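Local coordinates for protein acetyltransferase, GNAT family (Colwellia psychrerythraea, PDB 3IWG) that probably transfers acyl groups, most likely acetyl from acetyl-CoA as in other GNAT-family enzymes, to an acceptor not yet known, at residues A[170-175]-A[194-199]; A[143-148]-A[181-186]; A[208-213]-A[226-231]; A[19-24]-A[201-206]. All coordinates share one frame; numbering follows the deposited sequence.

Contact 1 of 4, residues A[170-175]-A[194-199]; sequences TQYYGN and AGECRL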
# COMPACT_ATOMS: atom_id res chain seq x y z
N THR A 170 -2.74 2.81 5.29
CA THR A 170 -2.32 3.97 4.54
C THR A 170 -1.92 3.57 3.13
O THR A 170 -2.26 4.25 2.14
CB THR A 170 -1.16 4.72 5.26
OG1 THR A 170 -1.56 5.05 6.59
CG2 THR A 170 -0.77 6.01 4.52
N GLN A 171 -1.24 2.44 3.00
CA GLN A 171 -0.85 1.99 1.65
C GLN A 171 -2.03 1.39 0.91
O GLN A 171 -2.25 1.67 -0.25
CB GLN A 171 0.30 0.97 1.69
CG GLN A 171 1.67 1.57 2.22
CD GLN A 171 2.18 2.76 1.41
OE1 GLN A 171 2.20 2.75 0.17
NE2 GLN A 171 2.63 3.78 2.12
N TYR A 172 -2.79 0.56 1.58
CA TYR A 172 -3.90 -0.15 0.90
C TYR A 172 -4.94 0.84 0.37
O TYR A 172 -5.33 0.82 -0.80
CB TYR A 172 -4.54 -1.08 1.88
CG TYR A 172 -5.73 -1.78 1.36
CD1 TYR A 172 -5.61 -2.97 0.65
CD2 TYR A 172 -7.00 -1.30 1.63
CE1 TYR A 172 -6.74 -3.62 0.16
CE2 TYR A 172 -8.13 -1.91 1.13
CZ TYR A 172 -8.00 -3.06 0.41
OH TYR A 172 -9.10 -3.69 -0.04
N TYR A 173 -5.29 1.79 1.24
CA TYR A 173 -6.22 2.82 0.88
C TYR A 173 -5.62 3.84 -0.08
O TYR A 173 -6.30 4.28 -0.97
CB TYR A 173 -6.79 3.48 2.12
CG TYR A 173 -7.91 2.76 2.83
CD1 TYR A 173 -8.79 1.90 2.15
CD2 TYR A 173 -8.18 3.05 4.16
CE1 TYR A 173 -9.86 1.29 2.84
CE2 TYR A 173 -9.27 2.46 4.85
CZ TYR A 173 -10.10 1.60 4.18
OH TYR A 173 -11.14 1.08 4.89
N GLY A 174 -4.34 4.15 0.03
CA GLY A 174 -3.71 5.07 -0.94
C GLY A 174 -3.82 4.53 -2.35
O GLY A 174 -4.17 5.21 -3.33
N ASN A 175 -3.53 3.25 -2.46
CA ASN A 175 -3.65 2.58 -3.71
C ASN A 175 -5.11 2.51 -4.18
O ASN A 175 -5.38 2.73 -5.36
CB ASN A 175 -3.06 1.21 -3.56
CG ASN A 175 -2.99 0.47 -4.88
OD1 ASN A 175 -3.60 -0.55 -5.01
ND2 ASN A 175 -2.21 0.99 -5.83
N ALA A 194 -17.47 3.08 4.81
CA ALA A 194 -16.50 3.11 3.70
C ALA A 194 -16.84 1.96 2.78
O ALA A 194 -17.04 0.86 3.27
CB ALA A 194 -15.08 2.89 4.24
N GLY A 195 -16.82 2.18 1.47
CA GLY A 195 -17.12 1.12 0.53
C GLY A 195 -16.01 1.00 -0.48
O GLY A 195 -15.41 2.00 -0.89
N GLU A 196 -15.78 -0.24 -0.92
CA GLU A 196 -14.79 -0.60 -1.94
C GLU A 196 -15.46 -1.31 -3.12
O GLU A 196 -16.24 -2.23 -2.93
CB GLU A 196 -13.73 -1.52 -1.34
CG GLU A 196 -13.13 -0.97 -0.08
CD GLU A 196 -11.98 -1.81 0.52
OE1 GLU A 196 -11.53 -2.82 -0.09
OE2 GLU A 196 -11.51 -1.45 1.62
N CYS A 197 -15.16 -0.87 -4.34
CA CYS A 197 -15.62 -1.48 -5.54
C CYS A 197 -14.37 -1.77 -6.40
O CYS A 197 -13.96 -0.92 -7.19
CB CYS A 197 -16.55 -0.53 -6.26
SG CYS A 197 -17.28 -1.16 -7.80
N ARG A 198 -13.79 -2.95 -6.21
CA ARG A 198 -12.46 -3.20 -6.75
C ARG A 198 -12.49 -3.94 -8.03
O ARG A 198 -13.17 -4.95 -8.15
CB ARG A 198 -11.68 -4.08 -5.82
CG ARG A 198 -11.51 -3.58 -4.37
CD ARG A 198 -10.96 -4.80 -3.57
NE ARG A 198 -11.43 -4.67 -2.23
CZ ARG A 198 -12.22 -5.50 -1.57
NH1 ARG A 198 -12.56 -5.14 -0.33
NH2 ARG A 198 -12.58 -6.67 -2.04
N LEU A 199 -11.71 -3.49 -8.99
CA LEU A 199 -11.61 -4.19 -10.25
C LEU A 199 -10.51 -5.17 -10.12
O LEU A 199 -9.64 -5.00 -9.30
CB LEU A 199 -11.27 -3.22 -11.38
CG LEU A 199 -12.50 -2.55 -11.95
CD1 LEU A 199 -13.35 -1.92 -10.86
CD2 LEU A 199 -12.08 -1.51 -13.06

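Contact 2 of 4, residues A[143-148]-A[181-186]; sequences MQIAGT and ELFGYW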
# COMPACT_ATOMS: atom_id res chain seq x y z
N MSE A 143 -22.84 8.09 -2.12
CA MSE A 143 -21.48 8.02 -1.59
C MSE A 143 -20.57 8.88 -2.47
O MSE A 143 -20.79 9.00 -3.68
CB MSE A 143 -20.99 6.58 -1.55
CG MSE A 143 -21.76 5.68 -0.64
SE MSE A 143 -21.10 3.90 -0.60
CE MSE A 143 -19.66 4.24 0.67
N GLN A 144 -19.56 9.50 -1.85
CA GLN A 144 -18.61 10.31 -2.61
C GLN A 144 -17.26 9.59 -2.77
O GLN A 144 -16.75 8.97 -1.85
CB GLN A 144 -18.49 11.72 -2.01
CG GLN A 144 -17.53 11.84 -0.81
CD GLN A 144 -17.46 13.26 -0.16
OE1 GLN A 144 -16.43 13.95 -0.29
NE2 GLN A 144 -18.53 13.68 0.58
N ILE A 145 -16.70 9.63 -3.98
CA ILE A 145 -15.47 8.90 -4.25
C ILE A 145 -14.37 9.51 -3.38
O ILE A 145 -14.38 10.71 -3.19
CB ILE A 145 -15.11 8.95 -5.74
CG1 ILE A 145 -14.02 7.93 -6.04
CG2 ILE A 145 -14.70 10.38 -6.16
CD1 ILE A 145 -13.70 7.82 -7.47
N ALA A 146 -13.50 8.69 -2.80
CA ALA A 146 -12.44 9.25 -1.94
C ALA A 146 -11.37 9.97 -2.78
O ALA A 146 -10.99 9.54 -3.87
CB ALA A 146 -11.81 8.20 -1.05
N GLY A 147 -10.92 11.10 -2.26
CA GLY A 147 -9.79 11.82 -2.81
C GLY A 147 -8.65 11.75 -1.80
O GLY A 147 -8.83 11.40 -0.62
N THR A 148 -7.49 12.14 -2.30
CA THR A 148 -6.22 12.04 -1.61
C THR A 148 -6.32 12.71 -0.28
O THR A 148 -5.88 12.16 0.71
CB THR A 148 -5.14 12.69 -2.50
OG1 THR A 148 -5.25 12.14 -3.83
CG2 THR A 148 -3.75 12.42 -1.96
N GLU A 181 -11.35 3.25 -6.37
CA GLU A 181 -12.17 2.14 -5.90
C GLU A 181 -12.78 2.37 -4.53
O GLU A 181 -13.52 1.51 -4.02
CB GLU A 181 -11.37 0.84 -5.94
CG GLU A 181 -11.04 0.41 -7.34
CD GLU A 181 -10.09 -0.78 -7.41
OE1 GLU A 181 -9.46 -1.09 -6.38
OE2 GLU A 181 -9.95 -1.38 -8.49
N LEU A 182 -12.44 3.48 -3.89
CA LEU A 182 -12.88 3.68 -2.51
C LEU A 182 -13.94 4.76 -2.44
O LEU A 182 -13.82 5.78 -3.09
CB LEU A 182 -11.68 4.04 -1.63
CG LEU A 182 -11.87 4.30 -0.10
CD1 LEU A 182 -12.36 3.09 0.66
CD2 LEU A 182 -10.54 4.81 0.50
N PHE A 183 -14.98 4.52 -1.62
CA PHE A 183 -16.02 5.51 -1.44
C PHE A 183 -16.37 5.69 0.05
O PHE A 183 -16.20 4.79 0.86
CB PHE A 183 -17.29 5.12 -2.20
CG PHE A 183 -17.10 5.04 -3.69
CD1 PHE A 183 -16.47 3.96 -4.26
CD2 PHE A 183 -17.58 6.03 -4.53
CE1 PHE A 183 -16.28 3.88 -5.63
CE2 PHE A 183 -17.38 5.94 -5.92
CZ PHE A 183 -16.74 4.85 -6.45
N GLY A 184 -16.91 6.86 0.37
CA GLY A 184 -17.28 7.19 1.73
C GLY A 184 -18.71 7.66 1.79
O GLY A 184 -19.20 8.30 0.85
N TYR A 185 -19.38 7.31 2.87
CA TYR A 185 -20.72 7.79 3.14
C TYR A 185 -20.61 8.65 4.38
O TYR A 185 -20.27 8.16 5.45
CB TYR A 185 -21.67 6.60 3.33
CG TYR A 185 -23.11 6.92 3.64
CD1 TYR A 185 -23.83 7.85 2.90
CD2 TYR A 185 -23.79 6.22 4.64
CE1 TYR A 185 -25.17 8.11 3.16
CE2 TYR A 185 -25.13 6.49 4.94
CZ TYR A 185 -25.81 7.42 4.20
OH TYR A 185 -27.13 7.65 4.47
N TRP A 186 -20.90 9.93 4.18
CA TRP A 186 -20.55 11.00 5.11
C TRP A 186 -21.78 11.63 5.70
O TRP A 186 -22.85 11.72 5.07
CB TRP A 186 -19.80 12.13 4.37
CG TRP A 186 -18.46 11.74 3.86
CD1 TRP A 186 -18.19 11.18 2.66
CD2 TRP A 186 -17.23 11.88 4.53
NE1 TRP A 186 -16.84 10.98 2.53
CE2 TRP A 186 -16.23 11.40 3.68
CE3 TRP A 186 -16.86 12.40 5.77
CZ2 TRP A 186 -14.88 11.40 4.03
CZ3 TRP A 186 -15.51 12.42 6.12
CH2 TRP A 186 -14.55 11.92 5.26
O HOH W 1 -15.37 10.09 0.33
O HOH W 2 -11.41 6.16 -4.55

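Contact 3 of 4, residues A[208-213]-A[226-231]; sequences ADLGMI and KVLTFL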
# COMPACT_ATOMS: atom_id res chain seq x y z
N ALA A 208 -16.56 -7.03 -10.25
CA ALA A 208 -16.14 -6.10 -9.21
C ALA A 208 -16.29 -6.80 -7.85
O ALA A 208 -17.32 -7.41 -7.56
CB ALA A 208 -16.95 -4.84 -9.27
N ASP A 209 -15.27 -6.70 -7.02
CA ASP A 209 -15.26 -7.34 -5.73
C ASP A 209 -15.51 -6.24 -4.69
O ASP A 209 -14.71 -5.31 -4.56
CB ASP A 209 -13.89 -7.97 -5.54
CG ASP A 209 -13.77 -8.89 -4.31
OD1 ASP A 209 -14.75 -9.19 -3.59
OD2 ASP A 209 -12.63 -9.34 -4.09
N LEU A 210 -16.62 -6.33 -3.96
CA LEU A 210 -17.05 -5.28 -3.05
C LEU A 210 -16.69 -5.56 -1.59
O LEU A 210 -16.67 -6.68 -1.14
CB LEU A 210 -18.56 -5.09 -3.16
CG LEU A 210 -19.11 -5.06 -4.58
CD1 LEU A 210 -20.63 -4.83 -4.60
CD2 LEU A 210 -18.36 -4.04 -5.47
N GLY A 211 -16.39 -4.50 -0.85
CA GLY A 211 -16.22 -4.57 0.61
C GLY A 211 -16.82 -3.33 1.24
O GLY A 211 -16.99 -2.31 0.57
N MSE A 212 -17.18 -3.43 2.50
CA MSE A 212 -17.65 -2.28 3.24
C MSE A 212 -17.28 -2.37 4.73
O MSE A 212 -17.08 -3.46 5.28
CB MSE A 212 -19.17 -2.10 3.21
CG MSE A 212 -19.98 -3.07 2.42
SE MSE A 212 -20.48 -4.67 3.36
CE MSE A 212 -19.08 -5.90 2.92
N ILE A 213 -17.21 -1.19 5.35
CA ILE A 213 -17.13 -1.05 6.78
C ILE A 213 -18.15 -0.03 7.24
O ILE A 213 -18.15 1.11 6.78
CB ILE A 213 -15.72 -0.51 7.23
CG1 ILE A 213 -14.56 -1.37 6.71
CG2 ILE A 213 -15.69 -0.40 8.73
CD1 ILE A 213 -13.08 -0.67 6.95
N LYS A 226 -27.34 -0.46 2.14
CA LYS A 226 -27.39 0.66 1.24
C LYS A 226 -26.07 0.88 0.53
O LYS A 226 -26.05 1.31 -0.64
CB LYS A 226 -27.79 1.90 2.01
CG LYS A 226 -29.17 1.82 2.61
CD LYS A 226 -29.82 3.18 2.66
CE LYS A 226 -30.02 3.77 4.06
NZ LYS A 226 -31.46 3.74 4.37
N VAL A 227 -24.98 0.56 1.23
CA VAL A 227 -23.63 0.78 0.71
C VAL A 227 -23.41 -0.23 -0.40
O VAL A 227 -22.99 0.12 -1.49
CB VAL A 227 -22.55 0.64 1.82
CG1 VAL A 227 -21.18 0.65 1.24
CG2 VAL A 227 -22.68 1.77 2.79
N LEU A 228 -23.74 -1.47 -0.11
CA LEU A 228 -23.63 -2.53 -1.09
C LEU A 228 -24.47 -2.19 -2.34
O LEU A 228 -24.01 -2.37 -3.47
CB LEU A 228 -24.06 -3.84 -0.46
CG LEU A 228 -23.00 -4.45 0.43
CD1 LEU A 228 -23.59 -5.63 1.20
CD2 LEU A 228 -21.86 -4.96 -0.44
N THR A 229 -25.67 -1.65 -2.14
CA THR A 229 -26.52 -1.31 -3.27
C THR A 229 -25.87 -0.24 -4.13
O THR A 229 -25.87 -0.34 -5.34
CB THR A 229 -27.91 -0.86 -2.81
OG1 THR A 229 -28.50 -1.92 -2.03
CG2 THR A 229 -28.81 -0.56 -4.01
N PHE A 230 -25.28 0.79 -3.51
CA PHE A 230 -24.57 1.81 -4.28
C PHE A 230 -23.42 1.20 -5.06
O PHE A 230 -23.24 1.47 -6.24
CB PHE A 230 -23.98 2.86 -3.33
CG PHE A 230 -23.18 3.92 -4.01
CD1 PHE A 230 -21.85 3.74 -4.24
CD2 PHE A 230 -23.76 5.11 -4.38
CE1 PHE A 230 -21.09 4.71 -4.86
CE2 PHE A 230 -23.01 6.10 -5.00
CZ PHE A 230 -21.68 5.90 -5.23
N LEU A 231 -22.63 0.41 -4.37
CA LEU A 231 -21.42 -0.11 -4.89
C LEU A 231 -21.73 -1.03 -6.08
O LEU A 231 -20.98 -1.02 -7.07
CB LEU A 231 -20.68 -0.88 -3.79
CG LEU A 231 -19.93 -0.09 -2.70
CD1 LEU A 231 -19.38 -1.07 -1.72
CD2 LEU A 231 -18.81 0.79 -3.27

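Contact 4 of 4, residues A[19-24]-A[201-206]; sequences LKKAYF and DQYQTE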
# COMPACT_ATOMS: atom_id res chain seq x y z
N LEU A 19 0.12 -21.61 -16.36
CA LEU A 19 -0.52 -22.53 -15.45
C LEU A 19 -1.54 -21.79 -14.56
O LEU A 19 -2.65 -22.31 -14.32
CB LEU A 19 0.53 -23.28 -14.63
CG LEU A 19 1.33 -24.33 -15.41
CD1 LEU A 19 2.54 -24.78 -14.57
CD2 LEU A 19 0.44 -25.55 -15.78
N LYS A 20 -1.18 -20.59 -14.10
CA LYS A 20 -2.11 -19.81 -13.29
C LYS A 20 -3.37 -19.43 -14.05
O LYS A 20 -4.50 -19.53 -13.52
CB LYS A 20 -1.46 -18.56 -12.72
CG LYS A 20 -0.39 -18.86 -11.68
CD LYS A 20 -0.72 -18.20 -10.36
CE LYS A 20 0.12 -18.72 -9.18
NZ LYS A 20 -0.34 -18.11 -7.91
N LYS A 21 -3.20 -19.01 -15.30
CA LYS A 21 -4.35 -18.64 -16.12
C LYS A 21 -5.30 -19.83 -16.34
O LYS A 21 -6.54 -19.68 -16.32
CB LYS A 21 -3.90 -17.99 -17.45
CG LYS A 21 -5.08 -17.53 -18.36
CD LYS A 21 -4.60 -16.85 -19.67
CE LYS A 21 -5.81 -16.39 -20.60
NZ LYS A 21 -7.03 -17.32 -20.61
N ALA A 22 -4.75 -21.02 -16.51
CA ALA A 22 -5.60 -22.19 -16.66
C ALA A 22 -6.28 -22.50 -15.34
O ALA A 22 -7.47 -22.85 -15.31
CB ALA A 22 -4.81 -23.37 -17.14
N TYR A 23 -5.54 -22.36 -14.23
CA TYR A 23 -6.12 -22.56 -12.90
C TYR A 23 -7.39 -21.72 -12.74
O TYR A 23 -8.45 -22.26 -12.49
CB TYR A 23 -5.11 -22.24 -11.83
CG TYR A 23 -5.63 -22.37 -10.42
CD1 TYR A 23 -5.94 -23.62 -9.90
CD2 TYR A 23 -5.79 -21.28 -9.62
CE1 TYR A 23 -6.40 -23.76 -8.61
CE2 TYR A 23 -6.24 -21.40 -8.32
CZ TYR A 23 -6.57 -22.65 -7.83
OH TYR A 23 -7.02 -22.78 -6.55
N PHE A 24 -7.29 -20.43 -13.04
CA PHE A 24 -8.40 -19.50 -12.90
C PHE A 24 -9.53 -19.74 -13.91
O PHE A 24 -10.71 -19.69 -13.53
CB PHE A 24 -7.89 -18.06 -12.96
CG PHE A 24 -7.07 -17.67 -11.72
CD1 PHE A 24 -7.64 -17.67 -10.45
CD2 PHE A 24 -5.73 -17.33 -11.82
CE1 PHE A 24 -6.89 -17.33 -9.32
CE2 PHE A 24 -4.98 -17.01 -10.70
CZ PHE A 24 -5.57 -17.02 -9.45
N ASP A 201 -7.31 -6.77 -12.19
CA ASP A 201 -6.45 -6.42 -13.32
C ASP A 201 -6.32 -7.54 -14.38
O ASP A 201 -6.04 -7.25 -15.54
CB ASP A 201 -5.09 -5.91 -12.81
CG ASP A 201 -5.20 -4.53 -12.14
OD1 ASP A 201 -6.23 -3.82 -12.29
OD2 ASP A 201 -4.25 -4.16 -11.44
N GLN A 202 -6.54 -8.80 -13.97
CA GLN A 202 -6.47 -9.94 -14.88
C GLN A 202 -7.45 -11.04 -14.47
O GLN A 202 -7.89 -11.11 -13.34
CB GLN A 202 -5.07 -10.56 -14.85
CG GLN A 202 -4.05 -9.72 -14.09
CD GLN A 202 -3.05 -10.56 -13.29
OE1 GLN A 202 -3.12 -10.61 -12.04
NE2 GLN A 202 -2.10 -11.22 -14.00
N TYR A 203 -7.75 -11.92 -15.42
CA TYR A 203 -8.53 -13.14 -15.19
C TYR A 203 -10.00 -12.92 -14.92
O TYR A 203 -10.84 -13.71 -15.41
CB TYR A 203 -7.99 -13.97 -14.02
CG TYR A 203 -6.51 -14.23 -14.10
CD1 TYR A 203 -5.94 -14.76 -15.25
CD2 TYR A 203 -5.67 -13.92 -13.04
CE1 TYR A 203 -4.57 -14.98 -15.34
CE2 TYR A 203 -4.29 -14.17 -13.12
CZ TYR A 203 -3.76 -14.69 -14.27
OH TYR A 203 -2.42 -14.92 -14.38
N GLN A 204 -10.33 -11.94 -14.09
CA GLN A 204 -11.70 -11.77 -13.69
C GLN A 204 -12.20 -10.37 -13.99
O GLN A 204 -13.04 -9.85 -13.25
CB GLN A 204 -11.85 -12.13 -12.22
CG GLN A 204 -11.33 -13.52 -11.95
CD GLN A 204 -11.55 -14.06 -10.56
OE1 GLN A 204 -11.38 -15.25 -10.35
NE2 GLN A 204 -11.90 -13.21 -9.60
N THR A 205 -11.74 -9.80 -15.11
CA THR A 205 -11.99 -8.39 -15.42
C THR A 205 -13.45 -8.04 -15.75
O THR A 205 -13.77 -6.93 -16.09
CB THR A 205 -11.12 -7.91 -16.62
OG1 THR A 205 -11.45 -8.69 -17.77
CG2 THR A 205 -9.63 -8.05 -16.32
N GLU A 206 -14.34 -9.01 -15.68
CA GLU A 206 -15.75 -8.74 -15.87
C GLU A 206 -16.46 -8.57 -14.50
O GLU A 206 -17.64 -8.25 -14.45
CB GLU A 206 -16.40 -9.81 -16.79
CG GLU A 206 -16.10 -11.33 -16.44
CD GLU A 206 -14.59 -11.83 -16.61
OE1 GLU A 206 -14.09 -12.10 -17.74
OE2 GLU A 206 -13.91 -12.00 -15.59
O HOH W 3 -11.26 -17.45 -12.37

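Contact 1 of 4, residues A[170-175]-A[194-199]
Y172 sends its hydroxyl from the helix to the carboxylate of E196 on the strand. CG lies anti to the backbone N (chi1 176°), which directs the ring at the strand. OH donates to OE1 of E196 at 2.6 Å, on the syn side but tilted out of the carboxylate plane. The ring and carboxylate planes are 42° apart. OE2 of E196 sits at the ring edge, 3.4 Å from Y172 CE2. OE1 is a shared acceptor. R198 grips it side-on, with NE at 2.8 Å from E196 OE1 and NH1 bonding the same oxygen as part of a salt bridge. The contact lays helix 166-178 across one face of strand 190-199, within the central sheet of the C-terminal GNAT domain. A194, E196 and R198 point to that face. Next along the helix, Y173 brings its ring in at about a right angle to E196. Its CE1 edge lies 3.4 Å from OE2 of E196, with the planes 79° apart. Its hydroxyl ends near the methyl of A194, at 4.4 Å from OH to CB. Elsewhere the Y173 ring touches helix 151-162, while W168 stacks on Y172.

Contact 2 of 4, residues A[143-148]-A[181-186]
I145 lies over one face of the F183 ring. Its CG1 is 4.3 Å from the ring centroid and displaced toward the rim, a CH-pi contact. The carbonyl O of M143 sits at the ring edge, near its plane. H234 and F230 of helix 223-237 also meet F183 edge-to-face. An alanine in place of F183 is likely to open a gap beneath I145 and deprive H234 and F230 of their aromatic partner. The W186 ring has a water at its edge, in plane. That water accepts from W186 NE1 and donates to O of Q144. The Q144 side chain crosses W186 at about a right angle, with its NE2 3.3 Å from CD1 of W186 and the amide and ring planes 49° apart. Q144 OE1 finds its polar partner in Q150. Between the backbones runs a short antiparallel ladder that adds strand 144-145 to the edge of the GNAT sheet beside strand 182-187. Q144 and G184 form a hydrogen-bonded pair, with Q144 N to G184 O at 3.0 Å and G184 N to Q144 O at 3.1 Å. I145 and F183 form the non-hydrogen-bonded pair, on the face turned to helix 223-237. A146 N then donates to L182 O at 2.9 Å, and its methyl meets CD2 of L182. M143, a selenomethionine, bends at its last torsion (chi3 82°). This brings CE back to 3.8 Å from CB of F183. M143 CG packs on CB of Y185.

Contact 3 of 4, residues A[208-213]-A[226-231]
M212 and L228 make an apolar contact between strand and helix. M212 is a selenomethionine, and its CG nearly eclipses the backbone N (chi1 -1°), an unfavourable torsion. This near-eclipsed torsion sets CG beside the branch point of L228, and the bend at chi2 keeps SE alongside it. CG of M212 is 3.9 Å from CG of L228, and SE is equally near CD1 of L228. The backbone end of M212 packs on V227, with CB to CG1 at 3.9 Å. L210 forms the second apolar group. Its CD1 meets CB of L231 at 4.0 Å, the two side chains sliding past each other in opposite directions. CB of L210 also reaches CD2 of L228 at 4.3 Å, so L228 spans both strand residues. With an alanine in place of L228, the selenium end of M212 is likely to be set free to turn, and a gap would probably open beside L210. The one polar atom involved is O of G211, which packs against CD1 of L231 at 3.5 Å. No hydrogen bond joins the segments. The helix runs roughly antiparallel to the strand, at 149° between their directions. Strand 207-214, helix 223-237 and strand 241-247 form a beta-alpha-beta crossover of the GNAT fold. The loop and first helical turn before 226-231 fit the R-x-x-G-x-A pattern, consistent with the family's acetyl-CoA pyrophosphate-binding loop. C197 of neighbouring strand 190-199 touches L210 and L231, A193 of that strand backs V227, and M143 also lies against V227.

Contact 4 of 4, residues A[19-24]-A[201-206]
F24 and Y203 form an offset stack, with ring centroids 4.8 Å apart and planes 27° from parallel. CD2 of F24 lies over one face of the Y203 ring, toward its rim, at 3.6 Å from CD2 of Y203. The opposite face of that ring is covered by CB of Q202. Y203 points at the helix with CG anti to its carbonyl carbon (chi1 -50°), and this lays one face of the ring against the helix. K21 approaches obliquely from the same side as F24, with its CB 3.7 Å from CE1 of Y203. CB of K20 comes to 4.1 Å from OH of Y203. K21 meets the ring and K20 its hydroxyl, each through the base of the side chain, while their ammonium ends go elsewhere, K20 to Q68 and K21 to D25. The loop turns tightly at Y203. Its phi is positive and a weak bond runs from Q204 N to Q202 O, as in a classic gamma turn. A water bridges the segments, 2.6 Å from O of F24 and 3.0 Å from OE1 of Q204. This water has more acceptors nearby than protons, so the two bonds may not both form at once. OE1 of Q204 also accepts from N of L31. F37 of helix 33-39 touches F24, Y203 and Q204. The loop belongs to the C-terminal GNAT region and the helix to the N-terminal one. The joint has no direct hydrogen bond and one possible water link. It depends on the shape fit of rings and aliphatic chains, probably fixing the two regions less directionally than hydrogen bonds would.

In the fold
Helix 17-26 opens contact 4 near the N terminus. That contact closes only at 201-206, joining the N-terminal GNAT region to a loop of the C-terminal one. Contacts 1 and 2 both fall within this long span. They cross each other: 143-148 opens first, 170-175 follows, 181-186 closes contact 2 and 194-199 closes contact 1. Strands 182-187 and 190-199, neighbours in the sheet, link the two directly. Contact 3 comes last, in series, closing the short loop from 208-213 to 226-231. Strand 207-214 pairs with strand 190-199, so contacts 1 and 3 share the sheet. M143 and F183 of contact 2 touch helix 223-237 of contact 3.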